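Local atomic coordinates of sulfotransferase (Mycobacterium tuberculosis, PDB entry 2ZQ5), a protein that probably transfers a sulfuryl group from a phosphosulfate donor to an acceptor not yet identified. Residues L107-G112 and A168-E173; E172-L177 and W228-P233. One frame throughout, in Å; residues are numbered along the deposited sequence.

Contact 1: L107-G112 and A168-E173; sequences LHRLLG and AYELEE
H108 and R109 lie on helix 104-111, which follows the turn after strand 94-97 where sulfotransferases carry their P-loop-like phosphosulfate-binding loop. Together with G112 they pack against E170, L171 and E172 of the loop before helix 175-178. H108 and L171 supply most of the buried surface. The imidazole leaves the helix with CG anti to the backbone N (chi1 -172°), which carries the ring to the leucine. CD1 of L171 lies over one ring face, 4.2 Å from the centroid of the H108 ring and 26° off its normal, a CH-pi contact. The same methyl also meets the backbone of G112, with L171 CD1 4.0 Å from G112 CA. E172 O approaches the ring at its edge, 3.4 Å from H108 CE1. H108 ND1 is hydrogen-bonded to a water at 2.8 Å, and that water also makes a weak bond to L171 O.

R109 reaches out alongside E170. The arginine is extended from CG to NE. Its NH2 is 4.0 Å from E170 OE2, a long, purely electrostatic salt bridge: no N-H of the guanidinium aims at the oxygen. A second water bridges the two, accepting from R109 NH2 at 2.8 Å and donating to E170 OE2 at 3.1 Å. The other carboxylate oxygen, OE1, takes the backbone N-H of A167.

On the far side of helix 104-111, L107, L110 and L111 pack on helix 324-334. The H108 ring also rests on V229 and K231 of strand 227-231. The loop is tied by backbone bonds to L120, M122 and W123.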
ATOM      1  N   LEU A 107     -10.130   7.945   6.060  1.00 12.90           N
ATOM      2  CA  LEU A 107     -10.698   8.442   4.812  1.00 12.71           C
ATOM      3  C   LEU A 107     -10.982   7.290   3.853  1.00 11.58           C
ATOM      4  O   LEU A 107     -12.007   7.266   3.173  1.00 13.09           O
ATOM      5  CB  LEU A 107      -9.734   9.426   4.148  1.00 15.87           C
ATOM      6  CG  LEU A 107     -10.299  10.794   3.771  1.00 22.30           C
ATOM      7  CD1 LEU A 107     -11.576  10.629   2.965  1.00 22.65           C
ATOM      8  CD2 LEU A 107     -10.578  11.584   5.033  1.00 23.59           C
ATOM      9  N   HIS A 108     -10.056   6.339   3.810  1.00 10.76           N
ATOM     10  CA  HIS A 108     -10.171   5.165   2.953  1.00 11.09           C
ATOM     11  C   HIS A 108     -11.453   4.396   3.283  1.00 12.08           C
ATOM     12  O   HIS A 108     -12.228   4.042   2.390  1.00 11.93           O
ATOM     13  CB  HIS A 108      -8.947   4.271   3.170  1.00 10.24           C
ATOM     14  CG  HIS A 108      -8.847   3.121   2.215  1.00  9.36           C
ATOM     15  ND1 HIS A 108      -8.000   2.055   2.434  1.00 10.91           N
ATOM     16  CD2 HIS A 108      -9.456   2.878   1.031  1.00 10.24           C
ATOM     17  CE1 HIS A 108      -8.091   1.208   1.426  1.00 10.25           C
ATOM     18  NE2 HIS A 108      -8.968   1.683   0.560  1.00 10.12           N
ATOM     19  N   ARG A 109     -11.671   4.146   4.570  1.00 12.95           N
ATOM     20  CA  ARG A 109     -12.851   3.418   5.025  1.00 15.28           C
ATOM     21  C   ARG A 109     -14.137   4.192   4.756  1.00 14.33           C
ATOM     22  O   ARG A 109     -15.161   3.605   4.404  1.00 15.06           O
ATOM     23  CB  ARG A 109     -12.741   3.122   6.520  1.00 18.52           C
ATOM     24  CG  ARG A 109     -11.588   2.208   6.897  1.00 22.68           C
ATOM     25  CD  ARG A 109     -11.495   2.065   8.406  1.00 27.18           C
ATOM     26  NE  ARG A 109     -10.343   1.272   8.822  1.00 31.23           N
ATOM     27  CZ  ARG A 109      -9.957   1.128  10.086  1.00 32.90           C
ATOM     28  NH1 ARG A 109     -10.634   1.726  11.057  1.00 34.56           N
ATOM     29  NH2 ARG A 109      -8.894   0.391  10.379  1.00 34.53           N
ATOM     30  N   LEU A 110     -14.084   5.507   4.928  1.00 13.48           N
ATOM     31  CA  LEU A 110     -15.257   6.340   4.694  1.00 14.74           C
ATOM     32  C   LEU A 110     -15.644   6.347   3.218  1.00 14.63           C
ATOM     33  O   LEU A 110     -16.764   5.987   2.861  1.00 14.78           O
ATOM     34  CB  LEU A 110     -14.995   7.770   5.174  1.00 15.24           C
ATOM     35  CG  LEU A 110     -15.019   7.989   6.690  1.00 17.46           C
ATOM     36  CD1 LEU A 110     -14.440   9.349   7.029  1.00 17.67           C
ATOM     37  CD2 LEU A 110     -16.453   7.872   7.196  1.00 18.89           C
ATOM     38  N   LEU A 111     -14.711   6.745   2.359  1.00 14.38           N
ATOM     39  CA  LEU A 111     -14.986   6.794   0.929  1.00 12.89           C
ATOM     40  C   LEU A 111     -15.317   5.409   0.375  1.00 13.65           C
ATOM     41  O   LEU A 111     -16.117   5.278  -0.551  1.00 13.17           O
ATOM     42  CB  LEU A 111     -13.784   7.388   0.184  1.00 12.04           C
ATOM     43  CG  LEU A 111     -13.396   8.809   0.611  1.00 11.76           C
ATOM     44  CD1 LEU A 111     -12.142   9.247  -0.131  1.00 13.04           C
ATOM     45  CD2 LEU A 111     -14.543   9.768   0.329  1.00 14.62           C
ATOM     46  N   GLY A 112     -14.709   4.376   0.950  1.00 14.02           N
ATOM     47  CA  GLY A 112     -14.968   3.025   0.484  1.00 15.47           C
ATOM     48  C   GLY A 112     -16.272   2.443   0.997  1.00 15.70           C
ATOM     49  O   GLY A 112     -16.683   1.363   0.567  1.00 16.34           O
ATOM     50  N   ALA A 168     -10.012 -10.168   6.839  1.00 15.32           N
ATOM     51  CA  ALA A 168     -10.201 -10.520   5.435  1.00 13.72           C
ATOM     52  C   ALA A 168     -11.138  -9.596   4.663  1.00 13.00           C
ATOM     53  O   ALA A 168     -10.981  -9.415   3.457  1.00 11.48           O
ATOM     54  CB  ALA A 168     -10.697 -11.962   5.327  1.00 13.37           C
ATOM     55  N   TYR A 169     -12.104  -9.000   5.354  1.00 12.16           N
ATOM     56  CA  TYR A 169     -13.070  -8.122   4.700  1.00 12.55           C
ATOM     57  C   TYR A 169     -12.702  -6.640   4.710  1.00 11.46           C
ATOM     58  O   TYR A 169     -13.375  -5.828   4.077  1.00 12.02           O
ATOM     59  CB  TYR A 169     -14.440  -8.310   5.354  1.00 15.07           C
ATOM     60  CG  TYR A 169     -14.433  -8.024   6.836  1.00 17.66           C
ATOM     61  CD1 TYR A 169     -14.480  -6.716   7.313  1.00 19.57           C
ATOM     62  CD2 TYR A 169     -14.338  -9.063   7.763  1.00 20.11           C
ATOM     63  CE1 TYR A 169     -14.433  -6.445   8.677  1.00 21.83           C
ATOM     64  CE2 TYR A 169     -14.288  -8.803   9.129  1.00 21.09           C
ATOM     65  CZ  TYR A 169     -14.337  -7.494   9.577  1.00 22.53           C
ATOM     66  OH  TYR A 169     -14.294  -7.232  10.928  1.00 25.82           O
ATOM     67  N   GLU A 170     -11.639  -6.288   5.424  1.00 11.11           N
ATOM     68  CA  GLU A 170     -11.207  -4.894   5.505  1.00 13.16           C
ATOM     69  C   GLU A 170     -10.520  -4.435   4.224  1.00 11.88           C
ATOM     70  O   GLU A 170      -9.982  -5.248   3.476  1.00 11.97           O
ATOM     71  CB  GLU A 170     -10.252  -4.701   6.683  1.00 15.15           C
ATOM     72  CG  GLU A 170     -10.911  -4.744   8.051  1.00 22.54           C
ATOM     73  CD  GLU A 170      -9.924  -4.475   9.173  1.00 24.84           C
ATOM     74  OE1 GLU A 170      -9.076  -5.348   9.452  1.00 27.47           O
ATOM     75  OE2 GLU A 170      -9.988  -3.379   9.769  1.00 28.98           O
ATOM     76  N   LEU A 171     -10.532  -3.129   3.979  1.00 11.08           N
ATOM     77  CA  LEU A 171      -9.899  -2.583   2.781  1.00 10.34           C
ATOM     78  C   LEU A 171      -8.388  -2.477   2.949  1.00 11.12           C
ATOM     79  O   LEU A 171      -7.893  -1.969   3.959  1.00 12.57           O
ATOM     80  CB  LEU A 171     -10.492  -1.213   2.441  1.00 10.76           C
ATOM     81  CG  LEU A 171     -12.006  -1.174   2.195  1.00 11.21           C
ATOM     82  CD1 LEU A 171     -12.405   0.215   1.732  1.00 12.90           C
ATOM     83  CD2 LEU A 171     -12.395  -2.204   1.144  1.00 11.14           C
ATOM     84  N   GLU A 172      -7.666  -2.964   1.946  1.00 10.11           N
ATOM     85  CA  GLU A 172      -6.207  -2.965   1.943  1.00  9.78           C
ATOM     86  C   GLU A 172      -5.602  -1.871   1.069  1.00  7.80           C
ATOM     87  O   GLU A 172      -6.261  -1.324   0.180  1.00  7.97           O
ATOM     88  CB  GLU A 172      -5.689  -4.321   1.448  1.00 12.39           C
ATOM     89  CG  GLU A 172      -5.196  -5.269   2.527  1.00 16.63           C
ATOM     90  CD  GLU A 172      -3.926  -4.785   3.206  1.00 14.75           C
ATOM     91  OE1 GLU A 172      -3.271  -5.611   3.872  1.00 17.47           O
ATOM     92  OE2 GLU A 172      -3.588  -3.585   3.090  1.00 12.41           O
ATOM     93  N   GLU A 173      -4.330  -1.584   1.324  1.00  7.22           N
ATOM     94  CA  GLU A 173      -3.590  -0.580   0.575  1.00  7.05           C
ATOM     95  C   GLU A 173      -3.051  -1.164  -0.726  1.00  5.65           C
ATOM     96  O   GLU A 173      -2.854  -2.376  -0.848  1.00  6.84           O
ATOM     97  CB  GLU A 173      -2.432  -0.046   1.409  1.00  6.97           C
ATOM     98  CG  GLU A 173      -2.852   0.678   2.670  1.00  8.97           C
ATOM     99  CD  GLU A 173      -1.663   1.239   3.408  1.00 10.36           C
ATOM    100  OE1 GLU A 173      -0.692   0.483   3.605  1.00 12.11           O
ATOM    101  OE2 GLU A 173      -1.699   2.427   3.793  1.00 14.65           O
TER
HETATM  102  O   HOH W   1      -7.339   1.221   4.977  1.00 27.64           O
HETATM  103  O   HOH W   2      -7.841  -1.475   8.566  1.00 35.54           O

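Contact 2: E172-L177 and W228-P233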
ATOM      1  N   GLU A 172      -7.666  -2.964   1.946  1.00 10.11           N
ATOM      2  CA  GLU A 172      -6.207  -2.965   1.943  1.00  9.78           C
ATOM      3  C   GLU A 172      -5.602  -1.871   1.069  1.00  7.80           C
ATOM      4  O   GLU A 172      -6.261  -1.324   0.180  1.00  7.97           O
ATOM      5  CB  GLU A 172      -5.689  -4.321   1.448  1.00 12.39           C
ATOM      6  CG  GLU A 172      -5.196  -5.269   2.527  1.00 16.63           C
ATOM      7  CD  GLU A 172      -3.926  -4.785   3.206  1.00 14.75           C
ATOM      8  OE1 GLU A 172      -3.271  -5.611   3.872  1.00 17.47           O
ATOM      9  OE2 GLU A 172      -3.588  -3.585   3.090  1.00 12.41           O
ATOM     10  N   GLU A 173      -4.330  -1.584   1.324  1.00  7.22           N
ATOM     11  CA  GLU A 173      -3.590  -0.580   0.575  1.00  7.05           C
ATOM     12  C   GLU A 173      -3.051  -1.164  -0.726  1.00  5.65           C
ATOM     13  O   GLU A 173      -2.854  -2.376  -0.848  1.00  6.84           O
ATOM     14  CB  GLU A 173      -2.432  -0.046   1.409  1.00  6.97           C
ATOM     15  CG  GLU A 173      -2.852   0.678   2.670  1.00  8.97           C
ATOM     16  CD  GLU A 173      -1.663   1.239   3.408  1.00 10.36           C
ATOM     17  OE1 GLU A 173      -0.692   0.483   3.605  1.00 12.11           O
ATOM     18  OE2 GLU A 173      -1.699   2.427   3.793  1.00 14.65           O
ATOM     19  N   CYS A 174      -2.775  -0.282  -1.681  1.00  5.79           N
ATOM     20  CA  CYS A 174      -2.290  -0.696  -2.994  1.00  5.45           C
ATOM     21  C   CYS A 174      -0.958  -1.432  -3.029  1.00  6.00           C
ATOM     22  O   CYS A 174      -0.672  -2.116  -4.012  1.00  5.65           O
ATOM     23  CB  CYS A 174      -2.227   0.515  -3.926  1.00  4.94           C
ATOM     24  SG  CYS A 174      -3.810   1.382  -4.128  1.00  5.52           S
ATOM     25  N   TRP A 175      -0.139  -1.310  -1.985  1.00  5.93           N
ATOM     26  CA  TRP A 175       1.138  -2.019  -2.008  1.00  4.49           C
ATOM     27  C   TRP A 175       0.901  -3.519  -2.124  1.00  4.42           C
ATOM     28  O   TRP A 175       1.764  -4.247  -2.608  1.00  5.61           O
ATOM     29  CB  TRP A 175       1.997  -1.711  -0.766  1.00  5.01           C
ATOM     30  CG  TRP A 175       1.431  -2.186   0.533  1.00  6.83           C
ATOM     31  CD1 TRP A 175       0.678  -1.462   1.413  1.00  7.37           C
ATOM     32  CD2 TRP A 175       1.559  -3.497   1.096  1.00  8.13           C
ATOM     33  NE1 TRP A 175       0.328  -2.241   2.490  1.00 10.24           N
ATOM     34  CE2 TRP A 175       0.854  -3.493   2.322  1.00  9.39           C
ATOM     35  CE3 TRP A 175       2.198  -4.673   0.685  1.00  9.14           C
ATOM     36  CZ2 TRP A 175       0.773  -4.625   3.141  1.00  9.83           C
ATOM     37  CZ3 TRP A 175       2.115  -5.800   1.501  1.00  9.89           C
ATOM     38  CH2 TRP A 175       1.406  -5.763   2.716  1.00 10.47           C
ATOM     39  N   GLN A 176      -0.275  -3.979  -1.694  1.00  6.10           N
ATOM     40  CA  GLN A 176      -0.593  -5.401  -1.782  1.00  5.31           C
ATOM     41  C   GLN A 176      -0.662  -5.843  -3.239  1.00  5.16           C
ATOM     42  O   GLN A 176      -0.500  -7.022  -3.543  1.00  7.26           O
ATOM     43  CB  GLN A 176      -1.909  -5.701  -1.065  1.00  7.31           C
ATOM     44  CG  GLN A 176      -1.762  -5.770   0.446  1.00 10.02           C
ATOM     45  CD  GLN A 176      -1.368  -7.153   0.940  1.00 10.81           C
ATOM     46  OE1 GLN A 176      -0.527  -7.829   0.344  1.00 13.45           O
ATOM     47  NE2 GLN A 176      -1.974  -7.577   2.041  1.00 13.43           N
ATOM     48  N   LEU A 177      -0.913  -4.892  -4.134  1.00  6.18           N
ATOM     49  CA  LEU A 177      -0.951  -5.191  -5.561  1.00  5.43           C
ATOM     50  C   LEU A 177       0.391  -4.852  -6.201  1.00  5.73           C
ATOM     51  O   LEU A 177       0.927  -5.645  -6.970  1.00  5.43           O
ATOM     52  CB  LEU A 177      -2.056  -4.399  -6.268  1.00  5.93           C
ATOM     53  CG  LEU A 177      -3.505  -4.736  -5.916  1.00  5.33           C
ATOM     54  CD1 LEU A 177      -4.426  -3.794  -6.663  1.00  6.84           C
ATOM     55  CD2 LEU A 177      -3.817  -6.189  -6.282  1.00  6.87           C
ATOM     56  N   TRP A 228     -13.910   2.888  -8.115  1.00  7.11           N
ATOM     57  CA  TRP A 228     -12.850   2.361  -7.275  1.00  7.27           C
ATOM     58  C   TRP A 228     -12.325   3.428  -6.320  1.00  7.20           C
ATOM     59  O   TRP A 228     -12.246   4.613  -6.667  1.00  7.50           O
ATOM     60  CB  TRP A 228     -11.685   1.851  -8.128  1.00  6.22           C
ATOM     61  CG  TRP A 228     -11.782   0.410  -8.500  1.00  5.60           C
ATOM     62  CD1 TRP A 228     -12.250  -0.110  -9.673  1.00  5.75           C
ATOM     63  CD2 TRP A 228     -11.390  -0.705  -7.694  1.00  5.03           C
ATOM     64  NE1 TRP A 228     -12.166  -1.484  -9.648  1.00  5.93           N
ATOM     65  CE2 TRP A 228     -11.642  -1.874  -8.442  1.00  5.97           C
ATOM     66  CE3 TRP A 228     -10.845  -0.828  -6.407  1.00  6.12           C
ATOM     67  CZ2 TRP A 228     -11.369  -3.153  -7.947  1.00  6.62           C
ATOM     68  CZ3 TRP A 228     -10.574  -2.099  -5.914  1.00  6.99           C
ATOM     69  CH2 TRP A 228     -10.836  -3.245  -6.684  1.00  6.00           C
ATOM     70  N   VAL A 229     -11.981   2.991  -5.115  1.00  7.50           N
ATOM     71  CA  VAL A 229     -11.410   3.853  -4.092  1.00  6.89           C
ATOM     72  C   VAL A 229     -10.142   3.132  -3.646  1.00  7.42           C
ATOM     73  O   VAL A 229     -10.194   1.977  -3.215  1.00  8.74           O
ATOM     74  CB  VAL A 229     -12.348   4.019  -2.881  1.00  8.22           C
ATOM     75  CG1 VAL A 229     -11.672   4.887  -1.826  1.00  9.19           C
ATOM     76  CG2 VAL A 229     -13.666   4.648  -3.320  1.00  9.88           C
ATOM     77  N   LEU A 230      -9.009   3.817  -3.766  1.00  5.81           N
ATOM     78  CA  LEU A 230      -7.712   3.253  -3.404  1.00  5.85           C
ATOM     79  C   LEU A 230      -7.005   4.112  -2.371  1.00  5.82           C
ATOM     80  O   LEU A 230      -7.310   5.293  -2.223  1.00  6.97           O
ATOM     81  CB  LEU A 230      -6.800   3.176  -4.638  1.00  6.82           C
ATOM     82  CG  LEU A 230      -7.199   2.423  -5.913  1.00  6.73           C
ATOM     83  CD1 LEU A 230      -7.647   1.016  -5.544  1.00  8.08           C
ATOM     84  CD2 LEU A 230      -8.315   3.161  -6.656  1.00  8.41           C
ATOM     85  N   LYS A 231      -6.064   3.510  -1.652  1.00  6.14           N
ATOM     86  CA  LYS A 231      -5.266   4.254  -0.683  1.00  5.19           C
ATOM     87  C   LYS A 231      -3.895   3.600  -0.567  1.00  5.38           C
ATOM     88  O   LYS A 231      -3.792   2.380  -0.431  1.00  5.99           O
ATOM     89  CB  LYS A 231      -5.942   4.299   0.690  1.00  6.21           C
ATOM     90  CG  LYS A 231      -5.264   5.266   1.668  1.00  7.53           C
ATOM     91  CD  LYS A 231      -4.243   4.590   2.578  1.00  8.77           C
ATOM     92  CE  LYS A 231      -4.934   3.876   3.731  1.00 10.10           C
ATOM     93  NZ  LYS A 231      -3.986   3.531   4.832  1.00 11.73           N
ATOM     94  N   ASN A 232      -2.844   4.410  -0.625  1.00  4.91           N
ATOM     95  CA  ASN A 232      -1.490   3.880  -0.518  1.00  5.15           C
ATOM     96  C   ASN A 232      -0.448   4.988  -0.509  1.00  5.64           C
ATOM     97  O   ASN A 232      -0.610   6.007  -1.177  1.00  6.66           O
ATOM     98  CB  ASN A 232      -1.197   2.952  -1.699  1.00  5.43           C
ATOM     99  CG  ASN A 232      -0.038   2.019  -1.428  1.00  6.04           C
ATOM    100  OD1 ASN A 232      -0.018   1.320  -0.413  1.00  6.35           O
ATOM    101  ND2 ASN A 232       0.929   1.988  -2.343  1.00  7.20           N
ATOM    102  N   PRO A 233       0.639   4.805   0.258  1.00  4.95           N
ATOM    103  CA  PRO A 233       1.687   5.827   0.303  1.00  5.70           C
ATOM    104  C   PRO A 233       2.417   6.024  -1.038  1.00  6.33           C
ATOM    105  O   PRO A 233       2.936   7.103  -1.303  1.00  6.40           O
ATOM    106  CB  PRO A 233       2.631   5.301   1.382  1.00  7.10           C
ATOM    107  CG  PRO A 233       1.705   4.599   2.322  1.00  7.82           C
ATOM    108  CD  PRO A 233       0.792   3.848   1.372  1.00  6.55           C
TER
HETATM  109  O   HOH W   3      -6.199   0.450  -2.030  1.00  7.33           O
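L230, on strand 227-231, meets C174 first: its CB is 3.5 Å from C174 SG, an apolar contact. K231 follows and is linked to the other segment in three ways, one of them through a water. K231 N donates to this water, which donates to E172 O at a water-to-oxygen distance of 2.8 Å. Its carbonyl O accepts from C174 N at 3.1 Å (N-H...O 153°) and also receives a CA-H...O contact from E173. The side chain is bent at chi2 (-95°) and chi3, which brings NZ back to E173. There K231 NZ forms a salt bridge with E173 OE2 at 2.7 Å. The ammonium comes to OE2 from its anti side, 33° out of the carboxylate plane. NZ also bonds to the hydroxyls of T104 and T105, so the ammonium is held by three oxygens. N232 comes next. Its OD1 accepts a weak bond from W175 N at 3.1 Å and sits at the edge of the indole, 3.4 Å from W175 CD1. Its ND2 is bonded to S234 OG. P233 ends the run with CD 3.8 Å from E173 OE2.

The strand lies within the parallel sheet. L230 pairs with I94 and V96 of the neighbouring strand 94-97, and V229 with Q118 of strand 117-119. Helix 206-219 covers C174 and L177 through H212, while helix 104-111 packs on V229 and K231.

In the fold
The two contacts have centres about 9 Å apart and share E172 and E173. Contact 1 ends on the loop where contact 2 begins. Along the chain the order is 107-112, then 168-177, then 228-233. The outer two segments also touch each other directly, with H108 CG 3.5 Å from K231 CB. Helix 104-111, strand 227-231 and the loop leading into helix 175-178 thus meet pairwise. K231 reaches the first turn of helix 104-111, next to the presumed phosphosulfate-binding loop. The contacts therefore join the long excursion between strands 117-119 and 227-231 to the P-loop-like core of this sulfotransferase fold.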